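Local coordinates for protein pyocyanin demethylase (Mycobacterium fortuitum subsp. fortuitum DSM 46621 = ATCC 6841, PDB 5K21) that removes the N-methyl group of the Pseudomonas aeruginosa phenazine pyocyanin by a tautomerizing demethylation, yielding phenazin-1-ol, and thereby inhibits biofilm formation, at residues B[43-46]-B[51-54]; B[60-65]-B[70-75]; B[87-92]-B[98-103]; B[93-98]-B[119-124]. One frame throughout, in Å; residues are numbered along the deposited sequence.

Contact 1: B[43-46]-B[51-54]; sequences SDIL and KQVG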
loop_
_atom_site.group_PDB
_atom_site.type_symbol
_atom_site.label_atom_id
_atom_site.label_comp_id
_atom_site.label_asym_id
_atom_site.label_seq_id
_atom_site.Cartn_x
_atom_site.Cartn_y
_atom_site.Cartn_z
ATOM N N SER B 43 -0.830 14.791 -2.793
ATOM C CA SER B 43 -0.685 15.326 -1.452
ATOM C C SER B 43 -1.719 16.422 -1.289
ATOM O O SER B 43 -2.139 17.045 -2.271
ATOM C CB SER B 43 0.728 15.886 -1.187
ATOM O OG SER B 43 1.119 16.832 -2.177
ATOM N N ASP B 44 -2.119 16.653 -0.042
ATOM C CA ASP B 44 -3.130 17.644 0.290
ATOM C C ASP B 44 -2.699 18.419 1.524
ATOM O O ASP B 44 -1.909 17.941 2.341
ATOM C CB ASP B 44 -4.493 17.005 0.567
ATOM C CG ASP B 44 -4.976 16.130 -0.579
ATOM O OD1 ASP B 44 -5.559 16.678 -1.532
ATOM O OD2 ASP B 44 -4.747 14.904 -0.534
ATOM N N ILE B 45 -3.239 19.629 1.640
ATOM C CA ILE B 45 -3.157 20.445 2.850
ATOM C C ILE B 45 -4.470 20.291 3.605
ATOM O O ILE B 45 -5.551 20.424 3.019
ATOM C CB ILE B 45 -2.901 21.923 2.508
ATOM C CG1 ILE B 45 -1.558 22.107 1.802
ATOM C CG2 ILE B 45 -2.976 22.790 3.757
ATOM C CD1 ILE B 45 -0.377 21.856 2.693
ATOM N N LEU B 46 -4.391 20.008 4.899
ATOM C CA LEU B 46 -5.589 19.818 5.713
ATOM C C LEU B 46 -5.771 21.005 6.637
ATOM O O LEU B 46 -4.805 21.476 7.250
ATOM C CB LEU B 46 -5.491 18.535 6.535
ATOM C CG LEU B 46 -5.104 17.308 5.720
ATOM C CD1 LEU B 46 -4.843 16.099 6.631
ATOM C CD2 LEU B 46 -6.176 16.993 4.713
ATOM N N LYS B 51 -7.417 27.218 9.681
ATOM C CA LYS B 51 -6.035 27.009 10.097
ATOM C C LYS B 51 -5.547 25.648 9.618
ATOM O O LYS B 51 -6.273 24.647 9.715
ATOM C CB LYS B 51 -5.885 27.102 11.620
ATOM C CG LYS B 51 -6.515 28.345 12.247
ATOM C CD LYS B 51 -6.432 28.287 13.768
ATOM C CE LYS B 51 -7.358 29.302 14.424
ATOM N NZ LYS B 51 -7.420 29.122 15.903
ATOM N N GLN B 52 -4.330 25.609 9.072
ATOM C CA GLN B 52 -3.756 24.333 8.679
ATOM C C GLN B 52 -3.569 23.466 9.914
ATOM O O GLN B 52 -3.142 23.946 10.973
ATOM C CB GLN B 52 -2.417 24.505 7.971
ATOM C CG GLN B 52 -1.709 23.151 7.744
ATOM C CD GLN B 52 -0.660 23.253 6.673
ATOM O OE1 GLN B 52 -0.290 24.358 6.291
ATOM N NE2 GLN B 52 -0.191 22.104 6.158
ATOM N N VAL B 53 -3.984 22.210 9.803
ATOM C CA VAL B 53 -3.806 21.235 10.873
ATOM C C VAL B 53 -2.929 20.067 10.465
ATOM O O VAL B 53 -2.569 19.256 11.328
ATOM C CB VAL B 53 -5.162 20.722 11.401
ATOM C CG1 VAL B 53 -5.979 21.906 11.943
ATOM C CG2 VAL B 53 -5.919 19.944 10.321
ATOM N N GLY B 54 -2.560 19.959 9.196
ATOM C CA GLY B 54 -1.712 18.866 8.766
ATOM C C GLY B 54 -1.718 18.738 7.251
ATOM O O GLY B 54 -2.029 19.685 6.527
#
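Gly54 O is gripped from the opposite faces of its carbonyl plane. Leu46 N, on the facing strand, donates to Gly54 O over one face at 2.9 Å, 47° out of that plane, in a bond that is itself nearly straight. Over the other face Gln52 NE2, from within the same strand, reaches Gly54 O at 3.1 Å. Leu46 O is the second focus: Val53 N donates to it at 2.8 Å, while Gly54 N adds only a weak bond of 3.3 Å. Two successive residues thus face one, and 43-46 with 51-54 forms a classic beta bulge within an antiparallel hairpin.

Gln52 owes its reach to a torsion: CG lies anti to the backbone N (chi1 171°) and the extended chain carries the amide forward along its own strand to Gly54. On the way it crosses the side chain of Ile45 at about a right angle, with Ile45 CD1 3.5 Å from Gln52 NE2; CG2 and CD1 of Ile45 both lie against one side of the amide. Leu46 packs CB and CG over the Gly54 carbonyl. Gly54 O, with one donor from the partner strand and one from its own, is satisfied on both faces of its plane.

Contact 2: B[60-65]-B[70-75]; sequences CFFTNV and PMTYCE. With 6QF (phenazin-1-ol), chain F.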
loop_
_atom_site.group_PDB
_atom_site.type_symbol
_atom_site.label_atom_id
_atom_site.label_comp_id
_atom_site.label_asym_id
_atom_site.label_seq_id
_atom_site.Cartn_x
_atom_site.Cartn_y
_atom_site.Cartn_z
ATOM N N CYS B 60 -3.520 6.256 -5.663
ATOM C CA CYS B 60 -4.673 5.517 -6.159
ATOM C C CYS B 60 -4.263 4.762 -7.409
ATOM O O CYS B 60 -3.566 5.310 -8.266
ATOM C CB CYS B 60 -5.843 6.444 -6.481
ATOM S SG CYS B 60 -6.608 7.184 -5.007
ATOM N N PHE B 61 -4.673 3.500 -7.477
ATOM C CA PHE B 61 -4.408 2.616 -8.609
ATOM C C PHE B 61 -5.734 2.233 -9.244
ATOM O O PHE B 61 -6.622 1.729 -8.550
ATOM C CB PHE B 61 -3.674 1.358 -8.146
ATOM C CG PHE B 61 -2.480 1.638 -7.286
ATOM C CD1 PHE B 61 -2.606 1.775 -5.914
ATOM C CD2 PHE B 61 -1.234 1.777 -7.850
ATOM C CE1 PHE B 61 -1.484 2.068 -5.118
ATOM C CE2 PHE B 61 -0.117 2.059 -7.074
ATOM C CZ PHE B 61 -0.243 2.192 -5.702
ATOM N N PHE B 62 -5.862 2.460 -10.552
ATOM C CA PHE B 62 -7.072 2.107 -11.289
ATOM C C PHE B 62 -7.042 0.604 -11.572
ATOM O O PHE B 62 -6.304 0.126 -12.435
ATOM C CB PHE B 62 -7.162 2.959 -12.554
ATOM C CG PHE B 62 -7.464 4.407 -12.276
ATOM C CD1 PHE B 62 -6.472 5.265 -11.814
ATOM C CD2 PHE B 62 -8.741 4.915 -12.470
ATOM C CE1 PHE B 62 -6.737 6.593 -11.538
ATOM C CE2 PHE B 62 -9.017 6.258 -12.203
ATOM C CZ PHE B 62 -8.004 7.098 -11.732
ATOM N N THR B 63 -7.852 -0.151 -10.841
ATOM C CA THR B 63 -7.857 -1.601 -10.957
ATOM C C THR B 63 -8.828 -2.089 -12.012
ATOM O O THR B 63 -8.667 -3.192 -12.529
ATOM C CB THR B 63 -8.219 -2.223 -9.599
ATOM O OG1 THR B 63 -9.469 -1.687 -9.157
ATOM C CG2 THR B 63 -7.157 -1.898 -8.571
ATOM N N ASN B 64 -9.828 -1.289 -12.348
ATOM C CA ASN B 64 -10.838 -1.707 -13.305
ATOM C C ASN B 64 -11.479 -0.444 -13.851
ATOM O O ASN B 64 -11.898 0.423 -13.077
ATOM C CB ASN B 64 -11.883 -2.619 -12.656
ATOM C CG ASN B 64 -12.749 -3.311 -13.681
ATOM O OD1 ASN B 64 -13.674 -2.723 -14.217
ATOM N ND2 ASN B 64 -12.400 -4.540 -14.018
ATOM N N VAL B 65 -11.498 -0.314 -15.170
ATOM C CA VAL B 65 -12.075 0.851 -15.823
ATOM C C VAL B 65 -13.061 0.359 -16.870
ATOM O O VAL B 65 -12.685 -0.364 -17.798
ATOM C CB VAL B 65 -11.008 1.754 -16.468
ATOM C CG1 VAL B 65 -11.677 2.949 -17.167
ATOM C CG2 VAL B 65 -10.009 2.256 -15.417
ATOM N N PRO B 70 -15.027 3.573 -13.048
ATOM C CA PRO B 70 -13.595 3.358 -12.819
ATOM C C PRO B 70 -13.310 3.081 -11.352
ATOM O O PRO B 70 -13.517 3.954 -10.506
ATOM C CB PRO B 70 -12.968 4.675 -13.284
ATOM C CG PRO B 70 -14.014 5.703 -13.001
ATOM C CD PRO B 70 -15.366 5.006 -13.039
ATOM N N MET B 71 -12.866 1.867 -11.041
ATOM C CA MET B 71 -12.554 1.461 -9.677
ATOM C C MET B 71 -11.102 1.776 -9.356
ATOM O O MET B 71 -10.208 1.512 -10.168
ATOM C CB MET B 71 -12.786 -0.041 -9.488
ATOM C CG MET B 71 -14.236 -0.498 -9.552
ATOM S SD MET B 71 -15.198 -0.075 -8.091
ATOM C CE MET B 71 -14.290 -0.902 -6.789
ATOM N N THR B 72 -10.864 2.323 -8.161
ATOM C CA THR B 72 -9.509 2.575 -7.692
ATOM C C THR B 72 -9.294 1.914 -6.349
ATOM O O THR B 72 -10.180 1.923 -5.478
ATOM C CB THR B 72 -9.143 4.069 -7.493
ATOM O OG1 THR B 72 -10.101 4.706 -6.643
ATOM C CG2 THR B 72 -9.011 4.801 -8.810
ATOM N N TYR B 73 -8.096 1.368 -6.202
ATOM C CA TYR B 73 -7.528 1.026 -4.914
ATOM C C TYR B 73 -6.712 2.226 -4.448
ATOM O O TYR B 73 -5.774 2.641 -5.139
ATOM C CB TYR B 73 -6.671 -0.231 -5.033
ATOM C CG TYR B 73 -5.747 -0.430 -3.870
ATOM C CD1 TYR B 73 -6.229 -0.393 -2.572
ATOM C CD2 TYR B 73 -4.394 -0.664 -4.062
ATOM C CE1 TYR B 73 -5.388 -0.560 -1.494
ATOM C CE2 TYR B 73 -3.543 -0.840 -2.983
ATOM C CZ TYR B 73 -4.052 -0.794 -1.706
ATOM O OH TYR B 73 -3.224 -0.969 -0.619
ATOM N N CYS B 74 -7.100 2.817 -3.316
ATOM C CA CYS B 74 -6.438 4.009 -2.797
ATOM C C CYS B 74 -5.878 3.752 -1.408
ATOM O O CYS B 74 -6.486 3.041 -0.589
ATOM C CB CYS B 74 -7.380 5.199 -2.716
ATOM S SG CYS B 74 -7.975 5.772 -4.287
ATOM N N GLU B 75 -4.704 4.322 -1.178
ATOM C CA GLU B 75 -4.033 4.339 0.111
ATOM C C GLU B 75 -3.743 5.787 0.474
ATOM O O GLU B 75 -3.265 6.560 -0.365
ATOM C CB GLU B 75 -2.711 3.555 0.080
ATOM C CG GLU B 75 -2.819 2.047 0.173
ATOM C CD GLU B 75 -2.987 1.547 1.611
ATOM O OE1 GLU B 75 -3.111 2.382 2.546
ATOM O OE2 GLU B 75 -2.964 0.314 1.808
HETATM C C4 6QF F . -7.162 11.467 -5.355
HETATM C C5 6QF F . -6.777 11.566 -6.779
HETATM C C6 6QF F . -6.281 12.709 -7.328
HETATM C C10 6QF F . -7.805 11.513 -2.680
HETATM C C13 6QF F . -8.658 10.318 -0.713
HETATM C C15 6QF F . -8.524 9.163 -2.795
HETATM C C1 6QF F . -6.105 13.875 -6.512
HETATM C C2 6QF F . -6.436 13.838 -5.211
HETATM C C3 6QF F . -6.976 12.654 -4.549
HETATM N N7 6QF F . -7.305 12.649 -3.238
HETATM N N8 6QF F . -7.670 10.331 -4.803
HETATM C C9 6QF F . -7.989 10.331 -3.472
HETATM C C11 6QF F . -8.171 11.430 -1.274
HETATM C C14 6QF F . -8.842 9.144 -1.498
HETATM O O19 6QF F . -6.953 10.457 -7.522
#
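Cys60 and Cys74, a non-hydrogen-bonded antiparallel pair, are joined by a disulfide, SG to SG 2.1 Å. Each sulfur lies beside its own backbone N, which brings the two together across the strands, with a chi3 of 113°. The bridge borders the phenazin-1-ol pocket: Cys60 SG stands 3.3 Å from ligand N8, and Cys74 SG is near C15.

Backbone bonds set the register. Phe61 N to Tyr73 O (2.7 Å) and Tyr73 N to Phe61 O form a reciprocal pair. Farther along, Thr63 N donates to Met71 O and Met71 N to Asn64 O, the latter at 2.7 Å. Thr63 and Asn64 therefore both face Met71, a classic beta bulge. Among the side chains, Tyr73 OH donates to the anti lone pair of Glu75 OE2.

Apolar contacts divide between the faces of the sheet. On the disulfide's side, Thr72 CG2 sits squarely over the centre of the Phe62 ring, a CH-pi contact 3.6 Å from the centroid and 7° off the normal, while Pro70 CB meets the ring edge. On the other side, the Phe61 and Tyr73 rings run side by side, their planes 21° apart but slid so far that they barely overlap; Phe61 CD1 approaches Tyr73 CD2 to 3.5 Å.

This hairpin lies between strand 39-48, whose Asp40 backbone pairs with that of Cys60, and strand 83-92, whose Thr91 backbone bonds to that of Thr72. A neighbouring subunit packs along the face of Asn64, Met71 and Tyr73, its Ser43 OG bonding to Asn64 ND2.

Contact 3: B[87-92]-B[98-103]; sequences ARSLTP and FTMAIT. With 6QF (phenazin-1-ol), chain F.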
loop_
_atom_site.group_PDB
_atom_site.type_symbol
_atom_site.label_atom_id
_atom_site.label_comp_id
_atom_site.label_asym_id
_atom_site.label_seq_id
_atom_site.Cartn_x
_atom_site.Cartn_y
_atom_site.Cartn_z
ATOM N N ALA B 87 -5.565 5.091 5.917
ATOM C CA ALA B 87 -6.842 4.711 5.349
ATOM C C ALA B 87 -6.633 4.061 3.990
ATOM O O ALA B 87 -5.644 4.317 3.295
ATOM C CB ALA B 87 -7.763 5.921 5.203
ATOM N N ARG B 88 -7.603 3.240 3.598
ATOM C CA ARG B 88 -7.544 2.593 2.294
ATOM C C ARG B 88 -8.960 2.354 1.796
ATOM O O ARG B 88 -9.908 2.256 2.578
ATOM C CB ARG B 88 -6.771 1.274 2.340
ATOM C CG ARG B 88 -7.444 0.208 3.194
ATOM C CD ARG B 88 -6.543 -0.998 3.337
ATOM N NE ARG B 88 -6.503 -1.822 2.128
ATOM C CZ ARG B 88 -5.519 -2.659 1.835
ATOM N NH1 ARG B 88 -4.466 -2.754 2.643
ATOM N NH2 ARG B 88 -5.569 -3.395 0.732
ATOM N N SER B 89 -9.096 2.269 0.476
ATOM C CA SER B 89 -10.394 2.075 -0.139
ATOM C C SER B 89 -10.234 1.282 -1.429
ATOM O O SER B 89 -9.162 1.258 -2.046
ATOM C CB SER B 89 -11.109 3.397 -0.432
ATOM O OG SER B 89 -10.323 4.263 -1.242
ATOM N N LEU B 90 -11.316 0.596 -1.795
ATOM C CA LEU B 90 -11.490 0.033 -3.132
ATOM C C LEU B 90 -12.900 0.438 -3.549
ATOM O O LEU B 90 -13.882 -0.192 -3.136
ATOM C CB LEU B 90 -11.304 -1.478 -3.143
ATOM C CG LEU B 90 -11.537 -2.136 -4.511
ATOM C CD1 LEU B 90 -10.417 -1.744 -5.471
ATOM C CD2 LEU B 90 -11.612 -3.647 -4.403
ATOM N N THR B 91 -13.018 1.519 -4.304
ATOM C CA THR B 91 -14.331 2.109 -4.559
ATOM C C THR B 91 -14.315 2.698 -5.942
ATOM O O THR B 91 -13.249 2.926 -6.526
ATOM C CB THR B 91 -14.664 3.218 -3.551
ATOM O OG1 THR B 91 -13.736 4.295 -3.734
ATOM C CG2 THR B 91 -14.568 2.742 -2.115
ATOM N N PRO B 92 -15.481 3.017 -6.494
ATOM C CA PRO B 92 -15.509 3.865 -7.681
ATOM C C PRO B 92 -14.769 5.168 -7.422
ATOM O O PRO B 92 -14.795 5.713 -6.316
ATOM C CB PRO B 92 -17.006 4.088 -7.925
ATOM C CG PRO B 92 -17.672 2.887 -7.303
ATOM C CD PRO B 92 -16.827 2.553 -6.104
ATOM N N PHE B 98 -17.163 8.822 -1.241
ATOM C CA PHE B 98 -16.790 7.435 -1.013
ATOM C C PHE B 98 -16.144 7.321 0.353
ATOM O O PHE B 98 -15.609 8.295 0.892
ATOM C CB PHE B 98 -15.844 6.893 -2.099
ATOM C CG PHE B 98 -14.553 7.656 -2.211
ATOM C CD1 PHE B 98 -14.493 8.830 -2.938
ATOM C CD2 PHE B 98 -13.409 7.196 -1.587
ATOM C CE1 PHE B 98 -13.292 9.536 -3.052
ATOM C CE2 PHE B 98 -12.197 7.902 -1.691
ATOM C CZ PHE B 98 -12.156 9.066 -2.423
ATOM N N THR B 99 -16.229 6.126 0.919
ATOM C CA THR B 99 -15.809 5.873 2.285
ATOM C C THR B 99 -14.636 4.910 2.278
ATOM O O THR B 99 -14.695 3.839 1.665
ATOM C CB THR B 99 -16.963 5.332 3.116
ATOM O OG1 THR B 99 -17.984 6.334 3.194
ATOM C CG2 THR B 99 -16.491 4.974 4.534
ATOM N N MET B 100 -13.580 5.311 2.954
ATOM C CA MET B 100 -12.359 4.550 3.142
ATOM C C MET B 100 -12.381 3.920 4.519
ATOM O O MET B 100 -13.048 4.412 5.436
ATOM C CB MET B 100 -11.118 5.447 3.021
ATOM C CG MET B 100 -11.107 6.369 1.818
ATOM S SD MET B 100 -9.554 7.289 1.703
ATOM C CE MET B 100 -8.438 5.991 1.181
ATOM N N ALA B 101 -11.691 2.800 4.644
ATOM C CA ALA B 101 -11.507 2.158 5.929
ATOM C C ALA B 101 -10.285 2.769 6.591
ATOM O O ALA B 101 -9.228 2.873 5.966
ATOM C CB ALA B 101 -11.336 0.647 5.770
ATOM N N ILE B 102 -10.440 3.202 7.842
ATOM C CA ILE B 102 -9.279 3.593 8.629
ATOM C C ILE B 102 -8.702 2.327 9.236
ATOM O O ILE B 102 -9.389 1.629 9.991
ATOM C CB ILE B 102 -9.656 4.605 9.719
ATOM C CG1 ILE B 102 -10.006 5.949 9.085
ATOM C CG2 ILE B 102 -8.500 4.764 10.708
ATOM C CD1 ILE B 102 -10.556 6.962 10.086
ATOM N N THR B 103 -7.438 2.030 8.906
ATOM C CA THR B 103 -6.825 0.773 9.319
ATOM C C THR B 103 -5.885 0.909 10.503
ATOM O O THR B 103 -5.512 -0.110 11.091
ATOM C CB THR B 103 -6.041 0.146 8.169
ATOM O OG1 THR B 103 -5.033 1.065 7.765
ATOM C CG2 THR B 103 -6.952 -0.177 6.992
HETATM C C4 6QF F . -7.162 11.467 -5.355
HETATM C C5 6QF F . -6.777 11.566 -6.779
HETATM C C6 6QF F . -6.281 12.709 -7.328
HETATM C C10 6QF F . -7.805 11.513 -2.680
HETATM C C13 6QF F . -8.658 10.318 -0.713
HETATM C C15 6QF F . -8.524 9.163 -2.795
HETATM C C1 6QF F . -6.105 13.875 -6.512
HETATM C C2 6QF F . -6.436 13.838 -5.211
HETATM C C3 6QF F . -6.976 12.654 -4.549
HETATM N N7 6QF F . -7.305 12.649 -3.238
HETATM N N8 6QF F . -7.670 10.331 -4.803
HETATM C C9 6QF F . -7.989 10.331 -3.472
HETATM C C11 6QF F . -8.171 11.430 -1.274
HETATM C C14 6QF F . -8.842 9.144 -1.498
HETATM O O19 6QF F . -6.953 10.457 -7.522
#
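Phe98 and Thr91 meet with their side chains at about a right angle, Thr91 OG1 lying 3.6 Å from Phe98 CD2. Phe98 holds its ring between its own backbone N and carbonyl carbon (chi1 60°), and from there the far edge reaches phenazin-1-ol, with CZ 3.4 Å from ligand C14 and that atom in the plane of the ring.

Met100 runs out from its strand alongside Ser89, CG 3.7 Å from Ser89 CB. A bend at chi3 then turns the methyl CE to within 3.5 Å of Ser89 OG, while SD comes to 3.8 Å from the same ligand C14. Farther from the connecting loop, Ala87 CB packs against Met100 CB. On the opposite face of the sheet the Arg88 chain crosses Thr103 at about a right angle, their aliphatic carbons in contact.

Between the two faces, the backbones of Arg88 and Ala101 form a hydrogen-bonded antiparallel pair, Arg88 N to Ala101 O at 2.9 Å and Ala101 N to Arg88 O at 2.8 Å. Toward the ligand, Phe98 and Met100 offer an aromatic edge and a thioether for van der Waals contact; on the Arg88 face the guanidinium group makes a hydrogen bond between subunits, to Thr77 of a neighbouring one.

Contact 4: B[93-98]-B[119-124]; sequences HTLAPF and SGVATP. With 6QF (phenazin-1-ol), chain F.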
loop_
_atom_site.group_PDB
_atom_site.type_symbol
_atom_site.label_atom_id
_atom_site.label_comp_id
_atom_site.label_asym_id
_atom_site.label_seq_id
_atom_site.Cartn_x
_atom_site.Cartn_y
_atom_site.Cartn_z
ATOM N N HIS B 93 -14.082 5.649 -8.448
ATOM C CA HIS B 93 -13.293 6.867 -8.362
ATOM C C HIS B 93 -14.003 7.932 -9.190
ATOM O O HIS B 93 -13.612 8.266 -10.312
ATOM C CB HIS B 93 -11.865 6.612 -8.841
ATOM C CG HIS B 93 -10.911 7.720 -8.522
ATOM N ND1 HIS B 93 -10.565 8.694 -9.434
ATOM C CD2 HIS B 93 -10.223 8.004 -7.388
ATOM C CE1 HIS B 93 -9.708 9.531 -8.876
ATOM N NE2 HIS B 93 -9.485 9.135 -7.636
ATOM N N THR B 94 -15.103 8.416 -8.626
ATOM C CA THR B 94 -15.989 9.391 -9.234
ATOM C C THR B 94 -16.137 10.565 -8.276
ATOM O O THR B 94 -15.555 10.584 -7.193
ATOM C CB THR B 94 -17.356 8.765 -9.541
ATOM O OG1 THR B 94 -18.065 8.550 -8.315
ATOM C CG2 THR B 94 -17.196 7.440 -10.263
ATOM N N LEU B 95 -16.935 11.553 -8.671
ATOM C CA LEU B 95 -17.184 12.695 -7.797
ATOM C C LEU B 95 -18.084 12.356 -6.608
ATOM O O LEU B 95 -18.186 13.168 -5.684
ATOM C CB LEU B 95 -17.756 13.857 -8.606
ATOM C CG LEU B 95 -16.961 14.162 -9.880
ATOM C CD1 LEU B 95 -17.575 15.317 -10.645
ATOM C CD2 LEU B 95 -15.489 14.435 -9.563
ATOM N N ALA B 96 -18.755 11.210 -6.619
ATOM C CA ALA B 96 -19.617 10.845 -5.507
ATOM C C ALA B 96 -18.806 10.647 -4.225
ATOM O O ALA B 96 -17.635 10.267 -4.268
ATOM C CB ALA B 96 -20.381 9.561 -5.810
ATOM N N PRO B 97 -19.406 10.890 -3.069
ATOM C CA PRO B 97 -18.707 10.590 -1.821
ATOM C C PRO B 97 -18.327 9.119 -1.792
ATOM O O PRO B 97 -19.063 8.262 -2.280
ATOM C CB PRO B 97 -19.741 10.913 -0.735
ATOM C CG PRO B 97 -20.793 11.717 -1.391
ATOM C CD PRO B 97 -20.786 11.357 -2.842
ATOM N N PHE B 98 -17.163 8.822 -1.241
ATOM C CA PHE B 98 -16.790 7.435 -1.013
ATOM C C PHE B 98 -16.144 7.321 0.353
ATOM O O PHE B 98 -15.609 8.295 0.892
ATOM C CB PHE B 98 -15.844 6.893 -2.099
ATOM C CG PHE B 98 -14.553 7.656 -2.211
ATOM C CD1 PHE B 98 -14.493 8.830 -2.938
ATOM C CD2 PHE B 98 -13.409 7.196 -1.587
ATOM C CE1 PHE B 98 -13.292 9.536 -3.052
ATOM C CE2 PHE B 98 -12.197 7.902 -1.691
ATOM C CZ PHE B 98 -12.156 9.066 -2.423
ATOM N N SER B 119 -15.800 13.630 0.477
ATOM C CA SER B 119 -16.866 14.301 -0.242
ATOM C C SER B 119 -16.294 15.503 -0.980
ATOM O O SER B 119 -15.304 16.108 -0.553
ATOM C CB SER B 119 -18.004 14.717 0.708
ATOM O OG SER B 119 -17.539 15.621 1.684
ATOM N N GLY B 120 -16.891 15.796 -2.129
ATOM C CA GLY B 120 -16.476 16.918 -2.950
ATOM C C GLY B 120 -15.080 16.770 -3.502
ATOM O O GLY B 120 -14.382 17.773 -3.697
ATOM N N VAL B 121 -14.652 15.535 -3.772
ATOM C CA VAL B 121 -13.298 15.315 -4.251
ATOM C C VAL B 121 -13.108 16.119 -5.531
ATOM O O VAL B 121 -14.005 16.193 -6.380
ATOM C CB VAL B 121 -13.036 13.813 -4.459
ATOM C CG1 VAL B 121 -13.815 13.280 -5.667
ATOM C CG2 VAL B 121 -11.541 13.535 -4.576
ATOM N N ALA B 122 -11.948 16.759 -5.653
ATOM C CA ALA B 122 -11.623 17.578 -6.817
ATOM C C ALA B 122 -12.564 18.776 -6.949
ATOM O O ALA B 122 -12.870 19.221 -8.056
ATOM C CB ALA B 122 -11.634 16.747 -8.101
ATOM N N THR B 123 -13.041 19.294 -5.826
ATOM C CA THR B 123 -13.742 20.566 -5.760
ATOM C C THR B 123 -13.062 21.407 -4.695
ATOM O O THR B 123 -12.286 20.889 -3.883
ATOM C CB THR B 123 -15.233 20.409 -5.412
ATOM O OG1 THR B 123 -15.386 20.084 -4.015
ATOM C CG2 THR B 123 -15.876 19.334 -6.259
ATOM N N PRO B 124 -13.311 22.720 -4.679
ATOM C CA PRO B 124 -12.752 23.556 -3.603
ATOM C C PRO B 124 -13.299 23.228 -2.224
ATOM O O PRO B 124 -12.703 23.659 -1.228
ATOM C CB PRO B 124 -13.131 24.985 -4.026
ATOM C CG PRO B 124 -14.217 24.822 -5.047
ATOM C CD PRO B 124 -13.950 23.526 -5.733
HETATM C C4 6QF F . -7.162 11.467 -5.355
HETATM C C5 6QF F . -6.777 11.566 -6.779
HETATM C C6 6QF F . -6.281 12.709 -7.328
HETATM C C10 6QF F . -7.805 11.513 -2.680
HETATM C C13 6QF F . -8.658 10.318 -0.713
HETATM C C15 6QF F . -8.524 9.163 -2.795
HETATM C C1 6QF F . -6.105 13.875 -6.512
HETATM C C2 6QF F . -6.436 13.838 -5.211
HETATM C C3 6QF F . -6.976 12.654 -4.549
HETATM N N7 6QF F . -7.305 12.649 -3.238
HETATM N N8 6QF F . -7.670 10.331 -4.803
HETATM C C9 6QF F . -7.989 10.331 -3.472
HETATM C C11 6QF F . -8.171 11.430 -1.274
HETATM C C14 6QF F . -8.842 9.144 -1.498
HETATM O O19 6QF F . -6.953 10.457 -7.522
HETATM O O HOH W 1 -19.182 14.632 -3.364
HETATM O O HOH W 2 -17.429 16.128 -6.189
#
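Val121 CG1 is the closely packed point between the two loops, 3.6 Å from Thr94 O and 4.0 Å from Leu95 CA. A chi1 of 71° sets this methyl, flanked by the N and C of its own residue, against the 93-98 loop. Leu95 answers with CD2, which lies 3.9 Å from Val121 O.

Outside this point the contact loosens. No direct hydrogen bond joins the loops; water does the work instead. One water donates to Leu95 O and accepts from Gly120 N, both at 2.9 Å. A second also donates to Leu95 O but reaches Val121 O only weakly, so that Leu95 O collects two water donors. Pro97 CB and Ser119 CB merely brush on the exposed side. Each loop has its own bracing: Thr94 OG1 accepts from Ala96 N in an ST turn, and 120-123 makes a type II turn.

Towards the barrel interior His93 NE2 donates to the phenazin-1-ol hydroxyl O19 at 2.9 Å, and the ring of Phe62 meets the His93 ring edge-to-face. The 93-98 loop, which brings His93 and Phe98 to the pocket, connects strand 83-92 to strand 98-105; the 119-124 segment, with its turn at 120-123, connects strand 114-119 to strand 127-132 and packs against that loop.

Overall arrangement
From the N terminus, contact 1 closes the short hairpin between strands 39-48 and 51-65; the latter strand runs on to contact 2, about 24 Å away between centres, which closes its hairpin with strand 70-80. Contact 3 follows in series, closing the hairpin of strands 83-92 and 98-105, and backbone bonds between strands 70-80 and 83-92 stitch it to contact 2. Contact 4 crosses contact 3 in the chain, sharing Phe98, and closes the longer excursion from 93-98 to 119-124; Pro70 and His93 tie it to contact 2. In the closed eight-stranded allene oxide cyclase-like barrel, contacts 2, 3 and 4 all touch phenazin-1-ol, while contact 1 lies away from the known sites.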